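Local coordinates for putative lipoprotein (Campylobacter jejuni subsp. jejuni, PDB 2G5G) that probably serves as a lipoprotein in bacterial heme uptake, binding heme as a cofacial pair in a process linked to its dimerization, at residues Q170-I175 / E185-L190; L177-N182 / D191-I196. One frame throughout, in Å; residues are numbered along the deposited sequence.

Contact 1 (Q170-I175 / E185-L190). With HEM (protoporphyrin IX containing Fe), chain B.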
ATOM      1  N   GLN A 170      16.121   0.581 -13.550  1.00 31.44           N
ATOM      2  CA  GLN A 170      15.346   1.578 -14.283  1.00 30.83           C
ATOM      3  C   GLN A 170      13.947   1.671 -13.700  1.00 29.91           C
ATOM      4  O   GLN A 170      13.409   2.758 -13.577  1.00 29.31           O
ATOM      5  CB  GLN A 170      15.265   1.285 -15.785  1.00 30.89           C
ATOM      6  CG  GLN A 170      16.581   1.481 -16.547  1.00 31.61           C
ATOM      7  CD  GLN A 170      16.490   0.961 -17.983  1.00 31.67           C
ATOM      8  OE1 GLN A 170      16.883  -0.168 -18.272  1.00 34.07           O
ATOM      9  NE2 GLN A 170      15.956   1.781 -18.875  1.00 32.02           N
ATOM     10  N   LEU A 171      13.357   0.518 -13.375  1.00 30.19           N
ATOM     11  CA  LEU A 171      12.037   0.479 -12.765  1.00 30.34           C
ATOM     12  C   LEU A 171      12.062   1.112 -11.359  1.00 31.44           C
ATOM     13  O   LEU A 171      11.143   1.826 -10.980  1.00 31.60           O
ATOM     14  CB  LEU A 171      11.524  -0.968 -12.701  1.00 29.47           C
ATOM     15  CG  LEU A 171      10.872  -1.519 -14.001  1.00 29.15           C
ATOM     16  CD1 LEU A 171      10.479  -2.974 -13.812  1.00 26.86           C
ATOM     17  CD2 LEU A 171       9.670  -0.699 -14.458  1.00 27.56           C
ATOM     18  N   PHE A 172      13.109   0.816 -10.603  1.00 32.86           N
ATOM     19  CA  PHE A 172      13.346   1.433  -9.275  1.00 34.60           C
ATOM     20  C   PHE A 172      13.249   2.960  -9.326  1.00 34.75           C
ATOM     21  O   PHE A 172      12.469   3.561  -8.576  1.00 34.36           O
ATOM     22  CB  PHE A 172      14.713   1.001  -8.759  1.00 35.71           C
ATOM     23  CG  PHE A 172      14.968   1.354  -7.312  1.00 38.06           C
ATOM     24  CD1 PHE A 172      14.759   0.411  -6.305  1.00 39.28           C
ATOM     25  CD2 PHE A 172      15.426   2.627  -6.958  1.00 40.81           C
ATOM     26  CE1 PHE A 172      14.993   0.737  -4.953  1.00 40.70           C
ATOM     27  CE2 PHE A 172      15.666   2.965  -5.613  1.00 40.56           C
ATOM     28  CZ  PHE A 172      15.450   2.017  -4.615  1.00 39.46           C
ATOM     29  N   ASP A 173      14.004   3.577 -10.242  1.00 35.45           N
ATOM     30  CA  ASP A 173      14.078   5.048 -10.351  1.00 36.48           C
ATOM     31  C   ASP A 173      12.808   5.658 -10.904  1.00 36.89           C
ATOM     32  O   ASP A 173      12.432   6.779 -10.549  1.00 36.51           O
ATOM     33  CB  ASP A 173      15.253   5.501 -11.237  1.00 37.57           C
ATOM     34  CG  ASP A 173      16.615   5.020 -10.740  1.00 38.38           C
ATOM     35  OD1 ASP A 173      16.797   4.692  -9.536  1.00 40.62           O
ATOM     36  OD2 ASP A 173      17.529   4.979 -11.584  1.00 42.06           O
ATOM     37  N   ILE A 174      12.153   4.938 -11.816  1.00 37.11           N
ATOM     38  CA  ILE A 174      10.874   5.403 -12.362  1.00 36.99           C
ATOM     39  C   ILE A 174       9.802   5.478 -11.267  1.00 37.44           C
ATOM     40  O   ILE A 174       9.044   6.444 -11.181  1.00 37.80           O
ATOM     41  CB  ILE A 174      10.386   4.474 -13.503  1.00 36.69           C
ATOM     42  CG1 ILE A 174      11.150   4.778 -14.796  1.00 37.97           C
ATOM     43  CG2 ILE A 174       8.881   4.633 -13.725  1.00 36.87           C
ATOM     44  CD1 ILE A 174      10.990   3.714 -15.902  1.00 36.51           C
ATOM     45  N   ILE A 175       9.740   4.436 -10.447  1.00 37.71           N
ATOM     46  CA  ILE A 175       8.722   4.329  -9.421  1.00 38.11           C
ATOM     47  C   ILE A 175       9.039   5.311  -8.289  1.00 39.85           C
ATOM     48  O   ILE A 175       8.147   5.999  -7.772  1.00 39.82           O
ATOM     49  CB  ILE A 175       8.604   2.877  -8.913  1.00 37.67           C
ATOM     50  CG1 ILE A 175       8.089   1.958 -10.051  1.00 36.29           C
ATOM     51  CG2 ILE A 175       7.641   2.805  -7.726  1.00 37.66           C
ATOM     52  CD1 ILE A 175       8.171   0.467  -9.731  1.00 36.32           C
ATOM     53  N   GLU A 185      15.496   6.101   2.238  1.00 59.43           N
ATOM     54  CA  GLU A 185      14.493   5.887   3.267  1.00 59.20           C
ATOM     55  C   GLU A 185      13.533   4.757   2.874  1.00 58.57           C
ATOM     56  O   GLU A 185      13.195   3.906   3.707  1.00 58.28           O
ATOM     57  CB  GLU A 185      13.688   7.171   3.493  1.00 59.43           C
ATOM     58  CG  GLU A 185      14.411   8.305   4.232  1.00 59.80           C
ATOM     59  CD  GLU A 185      13.688   9.642   4.077  1.00 60.25           C
ATOM     60  OE1 GLU A 185      12.592   9.675   3.460  1.00 61.01           O
ATOM     61  OE2 GLU A 185      14.219  10.663   4.563  1.00 62.21           O
ATOM     62  N   ASN A 186      13.126   4.759   1.601  1.00 57.59           N
ATOM     63  CA  ASN A 186      12.039   3.914   1.094  1.00 56.50           C
ATOM     64  C   ASN A 186      12.503   2.713   0.267  1.00 55.71           C
ATOM     65  O   ASN A 186      11.773   2.229  -0.605  1.00 55.52           O
ATOM     66  CB  ASN A 186      11.067   4.771   0.276  1.00 56.66           C
ATOM     67  CG  ASN A 186      10.317   5.786   1.126  1.00 57.29           C
ATOM     68  OD1 ASN A 186       9.343   5.450   1.806  1.00 57.55           O
ATOM     69  ND2 ASN A 186      10.760   7.036   1.077  1.00 57.43           N
ATOM     70  N   LYS A 187      13.701   2.216   0.568  1.00 54.58           N
ATOM     71  CA  LYS A 187      14.353   1.169  -0.225  1.00 53.26           C
ATOM     72  C   LYS A 187      13.583  -0.152  -0.293  1.00 52.46           C
ATOM     73  O   LYS A 187      13.494  -0.778  -1.360  1.00 52.31           O
ATOM     74  CB  LYS A 187      15.766   0.914   0.311  1.00 53.53           C
ATOM     75  CG  LYS A 187      16.427  -0.388  -0.156  1.00 54.12           C
ATOM     76  CD  LYS A 187      17.060  -0.229  -1.532  1.00 55.62           C
ATOM     77  CE  LYS A 187      17.782  -1.490  -1.964  1.00 56.12           C
ATOM     78  NZ  LYS A 187      18.419  -1.264  -3.295  1.00 57.79           N
ATOM     79  N   GLU A 188      13.060  -0.585   0.850  1.00 50.75           N
ATOM     80  CA  GLU A 188      12.382  -1.868   0.934  1.00 49.46           C
ATOM     81  C   GLU A 188      11.044  -1.822   0.210  1.00 47.77           C
ATOM     82  O   GLU A 188      10.688  -2.769  -0.504  1.00 47.23           O
ATOM     83  CB  GLU A 188      12.231  -2.320   2.390  1.00 49.50           C
ATOM     84  CG  GLU A 188      13.458  -3.067   2.896  1.00 50.00           C
ATOM     85  CD  GLU A 188      13.486  -3.258   4.423  1.00 51.21           C
ATOM     86  OE1 GLU A 188      13.218  -2.284   5.173  1.00 51.52           O
ATOM     87  OE2 GLU A 188      13.799  -4.394   4.866  1.00 52.86           O
ATOM     88  N   LEU A 189      10.335  -0.707   0.382  1.00 45.95           N
ATOM     89  CA  LEU A 189       9.098  -0.436  -0.330  1.00 44.74           C
ATOM     90  C   LEU A 189       9.292  -0.415  -1.859  1.00 44.39           C
ATOM     91  O   LEU A 189       8.497  -1.008  -2.595  1.00 44.07           O
ATOM     92  CB  LEU A 189       8.476   0.890   0.130  1.00 44.51           C
ATOM     93  CG  LEU A 189       7.256   1.338  -0.685  1.00 44.14           C
ATOM     94  CD1 LEU A 189       6.097   0.359  -0.521  1.00 41.31           C
ATOM     95  CD2 LEU A 189       6.836   2.748  -0.328  1.00 44.12           C
ATOM     96  N   LEU A 190      10.341   0.273  -2.317  1.00 43.22           N
ATOM     97  CA  LEU A 190      10.570   0.455  -3.749  1.00 42.39           C
ATOM     98  C   LEU A 190      10.912  -0.870  -4.423  1.00 41.73           C
ATOM     99  O   LEU A 190      10.456  -1.128  -5.541  1.00 41.79           O
ATOM    100  CB  LEU A 190      11.629   1.528  -4.023  1.00 42.19           C
ATOM    101  CG  LEU A 190      11.179   2.985  -3.906  1.00 42.65           C
ATOM    102  CD1 LEU A 190      12.395   3.916  -3.798  1.00 41.87           C
ATOM    103  CD2 LEU A 190      10.265   3.400  -5.060  1.00 40.98           C
TER
HETATM  104  CHA HEM B 605       2.317  -0.434   4.463  1.00 50.73           C
HETATM  105  CHB HEM B 605       0.153  -3.230   1.069  1.00 50.72           C
HETATM  106  CHC HEM B 605       1.442  -0.168  -2.459  1.00 48.93           C
HETATM  107  CHD HEM B 605       3.516   2.695   0.901  1.00 49.58           C
HETATM  108  C1A HEM B 605       1.636  -1.474   3.843  1.00 51.07           C
HETATM  109  C2A HEM B 605       1.122  -2.673   4.495  1.00 52.83           C
HETATM  110  C3A HEM B 605       0.530  -3.432   3.555  1.00 51.33           C
HETATM  111  C4A HEM B 605       0.634  -2.751   2.280  1.00 50.74           C
HETATM  112  CMA HEM B 605      -0.161  -4.798   3.763  1.00 51.84           C
HETATM  113  CAA HEM B 605       1.260  -2.997   6.009  1.00 53.79           C
HETATM  114  CBA HEM B 605       0.231  -2.211   6.824  1.00 57.68           C
HETATM  115  CGA HEM B 605       0.653  -1.944   8.270  1.00 58.75           C
HETATM  116  O1A HEM B 605       1.479  -2.719   8.840  1.00 59.05           O
HETATM  117  O2A HEM B 605       0.151  -0.943   8.861  1.00 57.46           O
HETATM  118  C1B HEM B 605       0.395  -2.723  -0.195  1.00 49.90           C
HETATM  119  C2B HEM B 605       0.152  -3.386  -1.470  1.00 49.71           C
HETATM  120  C3B HEM B 605       0.506  -2.547  -2.454  1.00 49.32           C
HETATM  121  C4B HEM B 605       0.983  -1.310  -1.837  1.00 48.68           C
HETATM  122  CMB HEM B 605      -0.407  -4.813  -1.649  1.00 49.80           C
HETATM  123  CAB HEM B 605       0.413  -2.860  -3.974  1.00 50.31           C
HETATM  124  CBB HEM B 605       0.651  -1.917  -4.896  1.00 49.73           C
HETATM  125  C1C HEM B 605       2.095   0.885  -1.850  1.00 48.53           C
HETATM  126  C2C HEM B 605       2.610   2.068  -2.517  1.00 49.11           C
HETATM  127  C3C HEM B 605       3.173   2.853  -1.588  1.00 49.14           C
HETATM  128  C4C HEM B 605       3.043   2.197  -0.297  1.00 49.09           C
HETATM  129  CMC HEM B 605       2.506   2.357  -4.032  1.00 48.99           C
HETATM  130  CAC HEM B 605       3.857   4.222  -1.823  1.00 49.95           C
HETATM  131  CBC HEM B 605       3.214   5.221  -2.440  1.00 50.86           C
HETATM  132  C1D HEM B 605       3.411   2.164   2.172  1.00 49.31           C
HETATM  133  C2D HEM B 605       3.905   2.781   3.386  1.00 49.81           C
HETATM  134  C3D HEM B 605       3.531   1.809   4.514  1.00 51.18           C
HETATM  135  C4D HEM B 605       2.844   0.702   3.862  1.00 49.81           C
HETATM  136  CMD HEM B 605       4.648   4.131   3.508  1.00 49.85           C
HETATM  137  CAD HEM B 605       3.825   1.986   6.024  1.00 52.75           C
HETATM  138  CBD HEM B 605       2.510   1.877   6.795  1.00 57.43           C
HETATM  139  CGD HEM B 605       2.260   3.118   7.617  1.00 60.88           C
HETATM  140  O1D HEM B 605       1.387   3.934   7.219  1.00 63.31           O
HETATM  141  O2D HEM B 605       2.922   3.294   8.677  1.00 61.06           O
HETATM  142  NA  HEM B 605       1.325  -1.561   2.487  1.00 49.98           N
HETATM  143  NB  HEM B 605       0.893  -1.462  -0.470  1.00 48.53           N
HETATM  144  NC  HEM B 605       2.372   1.006  -0.491  1.00 48.41           N
HETATM  145  ND  HEM B 605       2.807   0.960   2.503  1.00 48.77           N
HETATM  146 FE   HEM B 605       2.012  -0.347   0.938  1.00 46.86          FE

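Contact 2 (L177-N182 / D191-I196). With HEM (protoporphyrin IX containing Fe), chain B.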
ATOM      1  N   LEU A 177      10.549   8.161  -8.558  1.00 46.03           N
ATOM      2  CA  LEU A 177      10.144   9.465  -9.069  1.00 47.61           C
ATOM      3  C   LEU A 177       8.623   9.646  -9.197  1.00 48.78           C
ATOM      4  O   LEU A 177       8.098  10.746  -8.974  1.00 49.15           O
ATOM      5  CB  LEU A 177      10.811   9.716 -10.428  1.00 47.61           C
ATOM      6  CG  LEU A 177      10.921  11.164 -10.904  1.00 48.07           C
ATOM      7  CD1 LEU A 177      12.121  11.864 -10.251  1.00 48.09           C
ATOM      8  CD2 LEU A 177      11.005  11.229 -12.420  1.00 48.36           C
ATOM      9  N   SER A 178       7.925   8.577  -9.583  1.00 49.94           N
ATOM     10  CA  SER A 178       6.469   8.614  -9.746  1.00 51.05           C
ATOM     11  C   SER A 178       5.758   8.872  -8.425  1.00 51.67           C
ATOM     12  O   SER A 178       4.690   9.498  -8.392  1.00 51.54           O
ATOM     13  CB  SER A 178       5.948   7.307 -10.344  1.00 50.89           C
ATOM     14  OG  SER A 178       6.317   7.203 -11.694  1.00 52.08           O
ATOM     15  N   HIS A 179       6.353   8.383  -7.343  1.00 52.51           N
ATOM     16  CA  HIS A 179       5.707   8.456  -6.047  1.00 53.91           C
ATOM     17  C   HIS A 179       6.434   9.407  -5.095  1.00 55.09           C
ATOM     18  O   HIS A 179       5.985   9.622  -3.968  1.00 55.55           O
ATOM     19  CB  HIS A 179       5.557   7.049  -5.447  1.00 53.77           C
ATOM     20  CG  HIS A 179       4.632   6.156  -6.223  1.00 52.60           C
ATOM     21  ND1 HIS A 179       5.064   5.023  -6.880  1.00 52.20           N
ATOM     22  CD2 HIS A 179       3.301   6.238  -6.457  1.00 51.66           C
ATOM     23  CE1 HIS A 179       4.039   4.441  -7.475  1.00 51.26           C
ATOM     24  NE2 HIS A 179       2.958   5.163  -7.240  1.00 50.29           N
ATOM     25  N   LYS A 180       7.532   9.997  -5.576  1.00 56.26           N
ATOM     26  CA  LYS A 180       8.377  10.905  -4.792  1.00 57.25           C
ATOM     27  C   LYS A 180       8.829  10.198  -3.512  1.00 57.77           C
ATOM     28  O   LYS A 180       8.647  10.713  -2.411  1.00 58.17           O
ATOM     29  CB  LYS A 180       7.648  12.226  -4.469  1.00 57.46           C
ATOM     30  CG  LYS A 180       7.272  13.102  -5.679  1.00 57.94           C
ATOM     31  CD  LYS A 180       5.852  12.818  -6.187  1.00 58.99           C
ATOM     32  CE  LYS A 180       5.572  13.502  -7.530  1.00 59.39           C
ATOM     33  NZ  LYS A 180       5.336  14.972  -7.397  1.00 60.54           N
ATOM     34  N   LEU A 181       9.382   8.998  -3.670  1.00 58.18           N
ATOM     35  CA  LEU A 181       9.823   8.180  -2.542  1.00 58.83           C
ATOM     36  C   LEU A 181      11.339   8.130  -2.505  1.00 59.15           C
ATOM     37  O   LEU A 181      11.961   7.453  -3.336  1.00 59.24           O
ATOM     38  CB  LEU A 181       9.275   6.748  -2.660  1.00 59.00           C
ATOM     39  CG  LEU A 181       7.964   6.245  -2.043  1.00 58.89           C
ATOM     40  CD1 LEU A 181       6.916   7.323  -1.793  1.00 59.37           C
ATOM     41  CD2 LEU A 181       7.413   5.159  -2.956  1.00 59.52           C
ATOM     42  N   ASN A 182      11.925   8.849  -1.545  1.00 59.37           N
ATOM     43  CA  ASN A 182      13.374   8.870  -1.346  1.00 59.64           C
ATOM     44  C   ASN A 182      14.003   7.468  -1.361  1.00 59.65           C
ATOM     45  O   ASN A 182      13.719   6.650  -0.482  1.00 59.89           O
ATOM     46  CB  ASN A 182      13.723   9.599  -0.040  1.00 59.82           C
ATOM     47  CG  ASN A 182      15.198   9.515   0.296  1.00 60.21           C
ATOM     48  OD1 ASN A 182      15.607   8.727   1.148  1.00 60.29           O
ATOM     49  ND2 ASN A 182      16.009  10.314  -0.390  1.00 61.19           N
ATOM     50  N   ASP A 191      11.673  -1.718  -3.737  1.00 40.56           N
ATOM     51  CA  ASP A 191      12.011  -3.032  -4.259  1.00 40.32           C
ATOM     52  C   ASP A 191      10.766  -3.925  -4.369  1.00 39.61           C
ATOM     53  O   ASP A 191      10.711  -4.792  -5.236  1.00 39.12           O
ATOM     54  CB  ASP A 191      13.075  -3.730  -3.401  1.00 40.52           C
ATOM     55  CG  ASP A 191      14.509  -3.212  -3.660  1.00 42.71           C
ATOM     56  OD1 ASP A 191      14.761  -2.494  -4.665  1.00 41.93           O
ATOM     57  OD2 ASP A 191      15.398  -3.539  -2.835  1.00 44.08           O
ATOM     58  N   LYS A 192       9.787  -3.709  -3.485  1.00 37.96           N
ATOM     59  CA  LYS A 192       8.534  -4.449  -3.519  1.00 36.94           C
ATOM     60  C   LYS A 192       7.684  -3.996  -4.706  1.00 35.55           C
ATOM     61  O   LYS A 192       7.073  -4.819  -5.385  1.00 35.23           O
ATOM     62  CB  LYS A 192       7.733  -4.234  -2.229  1.00 36.74           C
ATOM     63  CG  LYS A 192       8.142  -5.079  -1.043  1.00 38.52           C
ATOM     64  CD  LYS A 192       7.156  -4.840   0.089  1.00 40.73           C
ATOM     65  CE  LYS A 192       7.795  -5.014   1.476  1.00 42.89           C
ATOM     66  NZ  LYS A 192       6.842  -4.499   2.524  1.00 43.05           N
ATOM     67  N   LEU A 193       7.634  -2.687  -4.916  1.00 33.70           N
ATOM     68  CA  LEU A 193       6.906  -2.100  -6.019  1.00 33.72           C
ATOM     69  C   LEU A 193       7.534  -2.484  -7.374  1.00 33.04           C
ATOM     70  O   LEU A 193       6.811  -2.720  -8.339  1.00 32.46           O
ATOM     71  CB  LEU A 193       6.806  -0.579  -5.866  1.00 33.30           C
ATOM     72  CG  LEU A 193       6.052  -0.029  -4.643  1.00 34.69           C
ATOM     73  CD1 LEU A 193       5.839   1.493  -4.767  1.00 35.46           C
ATOM     74  CD2 LEU A 193       4.720  -0.735  -4.396  1.00 32.93           C
ATOM     75  N   VAL A 194       8.865  -2.553  -7.422  1.00 32.56           N
ATOM     76  CA  VAL A 194       9.577  -3.031  -8.621  1.00 32.73           C
ATOM     77  C   VAL A 194       9.184  -4.471  -8.941  1.00 32.60           C
ATOM     78  O   VAL A 194       8.840  -4.770 -10.091  1.00 32.58           O
ATOM     79  CB  VAL A 194      11.117  -2.908  -8.503  1.00 32.97           C
ATOM     80  CG1 VAL A 194      11.801  -3.595  -9.688  1.00 31.75           C
ATOM     81  CG2 VAL A 194      11.534  -1.451  -8.437  1.00 30.89           C
ATOM     82  N   GLU A 195       9.208  -5.346  -7.932  1.00 32.30           N
ATOM     83  CA  GLU A 195       8.829  -6.744  -8.122  1.00 32.94           C
ATOM     84  C   GLU A 195       7.392  -6.910  -8.581  1.00 32.22           C
ATOM     85  O   GLU A 195       7.115  -7.781  -9.424  1.00 31.31           O
ATOM     86  CB  GLU A 195       9.125  -7.608  -6.892  1.00 33.41           C
ATOM     87  CG  GLU A 195      10.632  -7.889  -6.721  1.00 37.14           C
ATOM     88  CD  GLU A 195      11.314  -8.349  -8.021  0.80 39.45           C
ATOM     89  OE1 GLU A 195      12.241  -7.659  -8.524  0.80 37.44           O
ATOM     90  OE2 GLU A 195      10.908  -9.413  -8.541  0.80 41.98           O
ATOM     91  N   ILE A 196       6.498  -6.063  -8.063  1.00 31.71           N
ATOM     92  CA  ILE A 196       5.091  -6.049  -8.484  1.00 31.35           C
ATOM     93  C   ILE A 196       4.921  -5.634  -9.943  1.00 31.54           C
ATOM     94  O   ILE A 196       4.100  -6.234 -10.662  1.00 31.82           O
ATOM     95  CB  ILE A 196       4.208  -5.150  -7.575  1.00 31.73           C
ATOM     96  CG1 ILE A 196       3.978  -5.838  -6.220  1.00 30.77           C
ATOM     97  CG2 ILE A 196       2.832  -4.874  -8.207  1.00 32.07           C
ATOM     98  CD1 ILE A 196       3.623  -4.853  -5.136  1.00 31.93           C
TER
HETATM   99  CHA HEM B 605       2.317  -0.434   4.463  1.00 50.73           C
HETATM  100  CHB HEM B 605       0.153  -3.230   1.069  1.00 50.72           C
HETATM  101  CHC HEM B 605       1.442  -0.168  -2.459  1.00 48.93           C
HETATM  102  CHD HEM B 605       3.516   2.695   0.901  1.00 49.58           C
HETATM  103  C1A HEM B 605       1.636  -1.474   3.843  1.00 51.07           C
HETATM  104  C2A HEM B 605       1.122  -2.673   4.495  1.00 52.83           C
HETATM  105  C3A HEM B 605       0.530  -3.432   3.555  1.00 51.33           C
HETATM  106  C4A HEM B 605       0.634  -2.751   2.280  1.00 50.74           C
HETATM  107  CMA HEM B 605      -0.161  -4.798   3.763  1.00 51.84           C
HETATM  108  CAA HEM B 605       1.260  -2.997   6.009  1.00 53.79           C
HETATM  109  CBA HEM B 605       0.231  -2.211   6.824  1.00 57.68           C
HETATM  110  CGA HEM B 605       0.653  -1.944   8.270  1.00 58.75           C
HETATM  111  O1A HEM B 605       1.479  -2.719   8.840  1.00 59.05           O
HETATM  112  O2A HEM B 605       0.151  -0.943   8.861  1.00 57.46           O
HETATM  113  C1B HEM B 605       0.395  -2.723  -0.195  1.00 49.90           C
HETATM  114  C2B HEM B 605       0.152  -3.386  -1.470  1.00 49.71           C
HETATM  115  C3B HEM B 605       0.506  -2.547  -2.454  1.00 49.32           C
HETATM  116  C4B HEM B 605       0.983  -1.310  -1.837  1.00 48.68           C
HETATM  117  CMB HEM B 605      -0.407  -4.813  -1.649  1.00 49.80           C
HETATM  118  CAB HEM B 605       0.413  -2.860  -3.974  1.00 50.31           C
HETATM  119  CBB HEM B 605       0.651  -1.917  -4.896  1.00 49.73           C
HETATM  120  C1C HEM B 605       2.095   0.885  -1.850  1.00 48.53           C
HETATM  121  C2C HEM B 605       2.610   2.068  -2.517  1.00 49.11           C
HETATM  122  C3C HEM B 605       3.173   2.853  -1.588  1.00 49.14           C
HETATM  123  C4C HEM B 605       3.043   2.197  -0.297  1.00 49.09           C
HETATM  124  CMC HEM B 605       2.506   2.357  -4.032  1.00 48.99           C
HETATM  125  CAC HEM B 605       3.857   4.222  -1.823  1.00 49.95           C
HETATM  126  CBC HEM B 605       3.214   5.221  -2.440  1.00 50.86           C
HETATM  127  C1D HEM B 605       3.411   2.164   2.172  1.00 49.31           C
HETATM  128  C2D HEM B 605       3.905   2.781   3.386  1.00 49.81           C
HETATM  129  C3D HEM B 605       3.531   1.809   4.514  1.00 51.18           C
HETATM  130  C4D HEM B 605       2.844   0.702   3.862  1.00 49.81           C
HETATM  131  CMD HEM B 605       4.648   4.131   3.508  1.00 49.85           C
HETATM  132  CAD HEM B 605       3.825   1.986   6.024  1.00 52.75           C
HETATM  133  CBD HEM B 605       2.510   1.877   6.795  1.00 57.43           C
HETATM  134  CGD HEM B 605       2.260   3.118   7.617  1.00 60.88           C
HETATM  135  O1D HEM B 605       1.387   3.934   7.219  1.00 63.31           O
HETATM  136  O2D HEM B 605       2.922   3.294   8.677  1.00 61.06           O
HETATM  137  NA  HEM B 605       1.325  -1.561   2.487  1.00 49.98           N
HETATM  138  NB  HEM B 605       0.893  -1.462  -0.470  1.00 48.53           N
HETATM  139  NC  HEM B 605       2.372   1.006  -0.491  1.00 48.41           N
HETATM  140  ND  HEM B 605       2.807   0.960   2.503  1.00 48.77           N
HETATM  141 FE   HEM B 605       2.012  -0.347   0.938  1.00 46.86          FE

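Contact 1 (Q170-I175 / E185-L190)
L190 of helix 187-210 pushes into the angle between F172 and I175 of helix 165-179, and its side chain can be followed atom by atom. CB lies against the F172 ring, 3.6 Å from CE1 of F172. Beyond it, CG turns anti to the carbonyl carbon (chi1 -78°), which puts one methyl by the F172 ring and the other by I175. The CD1 branch stays with the phenylalanine, its methyl 3.7 Å from CZ of F172. The CD2 branch rests 3.8 Å from CG2 of I175, the two side chains lying alongside with their tips pointing opposite ways.

L190 runs roughly perpendicular to the F172 side chain. The ring gets there because CG of F172 swings anti to the backbone N (chi1 -169°), which carries the far end of the ring to helix 187-210 although CB sets out beside it. On the solvent side K187 bends at chi2 (83°), laying its aliphatic CD 4.1 Å from CE1 of F172. The lysine thus offers its methylene part to the ring while its NZ makes a long, weak ion pair with D191.

One residue before L190 the helix turns its other flank to the heme. CD2 of L189 comes 3.5 Å from the meso carbon CHD of HEM, and CD1 of L189 sits 3.6 Å from pyrrole carbon C4C of HEM. At this level helix 187-210 therefore lies between helix 165-179 and the porphyrin: L190, with Q197 and Q198 touching L171 further along, faces helix 165-179, L189 faces the pocket, and L193 touches both I175 and the heme.

Contact 2 (L177-N182 / D191-I196)
The heme pocket is walled here by two successive helices and the loop between them: H179, on helix 165-179, and L181, in the loop that follows, both meet L193 of helix 187-210 beside the porphyrin. Just past H179 the chain leaves helical geometry at K180, whose positive phi (55°) turns the backbone so that L181 folds back to the pocket.

CD1 of L193 is the shared point. It lies 4.2 Å from ND1 of H179 and 4.4 Å from CD2 of L181, both loose contacts, and the H179 and L193 side chains reach toward each other from their two helices. The heme comes closer: CD1 of L193 is 3.5 Å from methyl CMC of HEM, and its sister CD2 is 3.8 Å from the meso carbon CHC of HEM. CD2 of L181 touches vinyl carbon CAC of HEM at 3.8 Å. Further along the helix, CD1 of I196 comes 4.0 Å from the other vinyl, at CAB of HEM, and I196 also packs on I147, I150 and Y151 of helix 144-151.

The imidazole lies between two carbons. Methyl CMC of HEM sits over one face, toward its rim, and CB of S178 over the opposite face, also off-centre. ND1 makes a weak hydrogen bond to the backbone O of I175, which may restrain the rotation of the ring. A second heme also comes within about 3 Å of the H179 side chain.

L181, L193 and I196 give the porphyrin apolar contacts, meeting its methyl and vinyl groups and the rim of the ring, and the imidazole adds a flat, polar group at the pocket's edge. None of these side chains reaches the iron, so this wall contributes shape and largely apolar burial, leaving the iron to a tyrosine ligand.

Overall arrangement
The two contacts are parts of one joint between helices 165-179 and 187-210, with centres only 4 Å apart. Along the chain the segments alternate, 170-175, 177-182, 185-190 and 191-196, so contact 1 and contact 2 interleave across the short loop joining the helices. They also touch directly: F172 packs on D191 and V194, L189 meets L181 at their methyl ends, and L190 lies by the backbone O of L181. Both join the helices and both reach the heme, contact 1 through L189 and contact 2 through L181, L193 and I196. Both border the cofacial heme site, where K200 of the second subunit also binds the heme, consistent with heme binding being coupled to dimerization.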